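Local coordinates for protein probable 2-phosphosulfolactate phosphatase (Clostridium acetobutylicum, PDB 1VR0) that probably hydrolyses (2R)-O-phospho-3-sulfolactate to (2R)-3-sulfolactate and phosphate, with magnesium as cofactor, at residues V36-T48 and D129-V141. Numbering follows the deposited sequence.
Sequences VIDMLRATSVITT and DILIGSVLNGEAV. With MG (magnesium ion), chain D; 3SL ((2R)-3-sulfolactic acid), chain E.
Val-36 and Ile-132 pair in register as neighbours in the parallel part of a mixed sheet, and helix 42-48 crosses strand 129-133 at about 99°. Val-36 N donates to Leu-131 O (2.9 Å) and Val-36 O accepts from Gly-133 N (3.0 Å). The helix packs tightly on the strand at Ile-132 and Gly-133. Thr-43 holds OG1 between its backbone N and carbonyl carbon (chi1 54°), from where it donates a hydrogen bond to Gly-133 O (2.9 Å) and accepts one from Asp-38 N, tying helix, strand and metal-binding loop together. The same rotamer lays Thr-43 CG2 against Ile-132 CG2 at 3.7 Å, while Ile-46 meets that isoleucine at roughly a right angle, and Ile-121 of helix 117-123 packs on both isoleucines. Toward Val-135 a water stands between the segments, bonded to Ser-44 OG and weakly to Val-135 N, and direct contact narrows to selenomethionine Met-39 CE on Val-135 CG2. At the carboxyl end of strand 33-37, Asp-38 OD1 binds magnesium with Gly-158 and Asp-167, and Arg-41 NH1 reaches the sulfonate of 3-sulfolactate. Just before helix 138-148, Asn-137 ND2 bonds to Leu-237 O and donates almost straight (170°) to Ile-132 O at 3.1 Å.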
# COMPACT_ATOMS: atom_id res chain seq x y z
N VAL A 36 11.61 -2.05 -10.67
CA VAL A 36 11.61 -0.79 -9.95
C VAL A 36 10.94 0.30 -10.80
O VAL A 36 11.25 0.47 -11.99
CB VAL A 36 13.01 -0.39 -9.54
CG1 VAL A 36 12.96 0.93 -8.83
CG2 VAL A 36 13.63 -1.45 -8.63
N ILE A 37 10.03 1.04 -10.17
CA ILE A 37 9.31 2.12 -10.85
C ILE A 37 9.42 3.46 -10.12
O ILE A 37 9.08 3.57 -8.95
CB ILE A 37 7.84 1.70 -11.08
CG1 ILE A 37 7.82 0.53 -12.06
CG2 ILE A 37 7.04 2.82 -11.68
CD1 ILE A 37 6.52 -0.21 -12.07
N ASP A 38 9.93 4.46 -10.83
CA ASP A 38 9.86 5.86 -10.38
C ASP A 38 9.58 6.70 -11.64
O ASP A 38 10.47 7.34 -12.18
CB ASP A 38 11.18 6.28 -9.70
CG ASP A 38 11.11 7.64 -9.04
OD1 ASP A 38 10.11 7.91 -8.37
OD2 ASP A 38 12.05 8.46 -9.14
N MSE A 39 8.34 6.68 -12.13
CA MSE A 39 8.09 7.17 -13.49
C MSE A 39 8.25 8.67 -13.65
O MSE A 39 8.52 9.18 -14.76
CB MSE A 39 6.72 6.72 -14.01
CG MSE A 39 5.59 7.19 -13.16
SE MSE A 39 3.87 7.33 -14.13
CE MSE A 39 4.44 8.45 -15.63
N LEU A 40 8.09 9.40 -12.55
CA LEU A 40 8.26 10.85 -12.58
C LEU A 40 9.32 11.19 -11.58
O LEU A 40 8.98 11.64 -10.47
CB LEU A 40 6.95 11.56 -12.21
CG LEU A 40 5.92 11.49 -13.34
CD1 LEU A 40 4.53 12.03 -12.91
CD2 LEU A 40 6.39 12.21 -14.57
N ARG A 41 10.61 11.03 -11.94
CA ARG A 41 11.11 10.82 -13.30
C ARG A 41 12.29 9.86 -13.43
O ARG A 41 12.67 9.53 -14.56
CB ARG A 41 11.56 12.16 -13.91
CG ARG A 41 10.45 13.19 -14.13
CD ARG A 41 11.03 14.57 -14.39
NE ARG A 41 11.65 15.15 -13.19
CZ ARG A 41 12.46 16.21 -13.19
NH1 ARG A 41 12.98 16.66 -12.06
NH2 ARG A 41 12.76 16.85 -14.31
N ALA A 42 12.84 9.37 -12.32
CA ALA A 42 14.12 8.61 -12.35
C ALA A 42 14.17 7.41 -13.31
O ALA A 42 15.12 7.27 -14.04
CB ALA A 42 14.56 8.17 -10.97
N THR A 43 13.16 6.54 -13.30
CA THR A 43 13.21 5.38 -14.17
C THR A 43 12.85 5.74 -15.60
O THR A 43 13.21 4.99 -16.50
CB THR A 43 12.35 4.22 -13.70
OG1 THR A 43 11.00 4.65 -13.50
CG2 THR A 43 12.90 3.68 -12.43
N SER A 44 12.17 6.86 -15.80
CA SER A 44 11.95 7.38 -17.15
C SER A 44 13.26 7.94 -17.71
O SER A 44 13.53 7.80 -18.90
CB SER A 44 10.86 8.45 -17.15
OG SER A 44 9.64 7.83 -16.79
N VAL A 45 14.06 8.55 -16.83
CA VAL A 45 15.38 9.02 -17.21
C VAL A 45 16.30 7.82 -17.55
O VAL A 45 16.86 7.73 -18.63
CB VAL A 45 16.03 9.88 -16.11
CG1 VAL A 45 17.49 9.96 -16.33
CG2 VAL A 45 15.41 11.29 -16.07
N ILE A 46 16.44 6.90 -16.64
CA ILE A 46 17.31 5.76 -16.88
C ILE A 46 16.96 5.06 -18.20
O ILE A 46 17.85 4.77 -19.01
CB ILE A 46 17.26 4.78 -15.72
CG1 ILE A 46 17.93 5.41 -14.50
CG2 ILE A 46 17.97 3.48 -16.08
CD1 ILE A 46 17.35 4.96 -13.20
N THR A 47 15.68 4.79 -18.40
CA THR A 47 15.18 4.12 -19.57
C THR A 47 15.53 4.90 -20.86
O THR A 47 15.98 4.32 -21.84
CB THR A 47 13.65 3.96 -19.47
OG1 THR A 47 13.34 3.09 -18.37
CG2 THR A 47 13.07 3.36 -20.75
N THR A 48 15.32 6.21 -20.83
CA THR A 48 15.56 7.05 -21.97
C THR A 48 17.08 7.12 -22.29
O THR A 48 17.51 6.94 -23.44
CB THR A 48 14.96 8.45 -21.72
OG1 THR A 48 13.54 8.34 -21.59
CG2 THR A 48 15.28 9.42 -22.85
N ASP A 129 16.73 -10.73 -10.33
CA ASP A 129 16.89 -9.78 -11.43
C ASP A 129 16.23 -8.51 -11.03
O ASP A 129 15.07 -8.55 -10.65
CB ASP A 129 16.21 -10.30 -12.69
CG ASP A 129 16.90 -11.51 -13.27
OD1 ASP A 129 18.00 -11.34 -13.81
OD2 ASP A 129 16.34 -12.65 -13.19
N ILE A 130 16.95 -7.38 -11.12
CA ILE A 130 16.34 -6.06 -10.95
C ILE A 130 16.13 -5.38 -12.31
O ILE A 130 17.09 -4.99 -12.97
CB ILE A 130 17.18 -5.11 -10.09
CG1 ILE A 130 17.39 -5.66 -8.68
CG2 ILE A 130 16.49 -3.72 -10.03
CD1 ILE A 130 18.63 -6.43 -8.52
N LEU A 131 14.88 -5.20 -12.70
CA LEU A 131 14.52 -4.52 -13.94
C LEU A 131 14.13 -3.09 -13.70
O LEU A 131 13.61 -2.75 -12.66
CB LEU A 131 13.34 -5.22 -14.60
CG LEU A 131 13.51 -6.71 -14.88
CD1 LEU A 131 12.25 -7.26 -15.56
CD2 LEU A 131 14.76 -7.00 -15.74
N ILE A 132 14.36 -2.24 -14.68
CA ILE A 132 13.97 -0.84 -14.55
C ILE A 132 12.78 -0.61 -15.43
O ILE A 132 12.87 -0.84 -16.62
CB ILE A 132 15.10 0.11 -14.97
CG1 ILE A 132 16.37 -0.15 -14.14
CG2 ILE A 132 14.62 1.52 -14.84
CD1 ILE A 132 16.16 -0.12 -12.61
N GLY A 133 11.68 -0.16 -14.84
CA GLY A 133 10.44 -0.01 -15.58
C GLY A 133 9.84 1.37 -15.51
O GLY A 133 10.08 2.14 -14.58
N SER A 134 9.04 1.68 -16.52
CA SER A 134 8.42 2.99 -16.66
C SER A 134 7.29 2.79 -17.63
O SER A 134 7.17 1.71 -18.25
CB SER A 134 9.43 3.98 -17.24
OG SER A 134 9.89 3.60 -18.55
N VAL A 135 6.49 3.83 -17.83
CA VAL A 135 5.47 3.77 -18.89
C VAL A 135 6.11 3.57 -20.25
O VAL A 135 5.58 2.84 -21.10
CB VAL A 135 4.57 5.06 -18.91
CG1 VAL A 135 3.45 4.95 -19.95
CG2 VAL A 135 3.95 5.26 -17.57
N LEU A 136 7.25 4.21 -20.45
CA LEU A 136 7.92 4.23 -21.75
C LEU A 136 8.32 2.84 -22.21
O LEU A 136 8.29 2.58 -23.40
CB LEU A 136 9.19 5.08 -21.67
CG LEU A 136 9.02 6.53 -21.26
CD1 LEU A 136 10.36 7.07 -20.77
CD2 LEU A 136 8.46 7.32 -22.42
N ASN A 137 8.73 1.96 -21.29
CA ASN A 137 9.13 0.60 -21.65
C ASN A 137 8.27 -0.50 -21.02
O ASN A 137 8.70 -1.65 -20.91
CB ASN A 137 10.62 0.37 -21.37
CG ASN A 137 10.95 0.29 -19.90
OD1 ASN A 137 10.15 0.66 -19.06
ND2 ASN A 137 12.14 -0.21 -19.59
N GLY A 138 7.04 -0.15 -20.66
CA GLY A 138 6.12 -1.07 -19.99
C GLY A 138 5.91 -2.38 -20.71
O GLY A 138 6.09 -3.43 -20.12
N GLU A 139 5.58 -2.33 -21.99
CA GLU A 139 5.39 -3.54 -22.77
C GLU A 139 6.65 -4.41 -22.78
O GLU A 139 6.60 -5.63 -22.58
CB GLU A 139 4.97 -3.22 -24.21
CG GLU A 139 3.59 -2.59 -24.39
CD GLU A 139 2.42 -3.59 -24.35
OE1 GLU A 139 2.64 -4.81 -24.28
OE2 GLU A 139 1.25 -3.16 -24.41
N ALA A 140 7.80 -3.79 -23.02
CA ALA A 140 9.03 -4.53 -23.11
C ALA A 140 9.38 -5.17 -21.76
O ALA A 140 9.91 -6.26 -21.70
CB ALA A 140 10.16 -3.64 -23.60
N VAL A 141 9.05 -4.47 -20.66
CA VAL A 141 9.27 -5.02 -19.31
C VAL A 141 8.41 -6.27 -19.10
O VAL A 141 8.85 -7.24 -18.49
CB VAL A 141 8.91 -4.00 -18.23
CG1 VAL A 141 8.97 -4.64 -16.87
CG2 VAL A 141 9.84 -2.78 -18.29
MG MG D . 8.12 8.13 -7.58
O11 3SL E . 10.47 15.48 -5.46
C1 3SL E . 10.56 15.65 -6.69
O12 3SL E . 9.96 16.54 -7.35
C2 3SL E . 11.46 14.72 -7.41
O2 3SL E . 11.26 13.42 -6.85
C3 3SL E . 11.12 14.79 -8.89
S 3SL E . 11.89 13.61 -9.76
O3S 3SL E . 13.07 14.17 -10.44
O1S 3SL E . 12.09 12.32 -9.02
O2S 3SL E . 11.03 13.30 -10.91
O HOH W 1 7.34 8.58 -9.96
O HOH W 2 7.43 6.59 -17.95
O HOH W 3 6.64 10.09 -7.29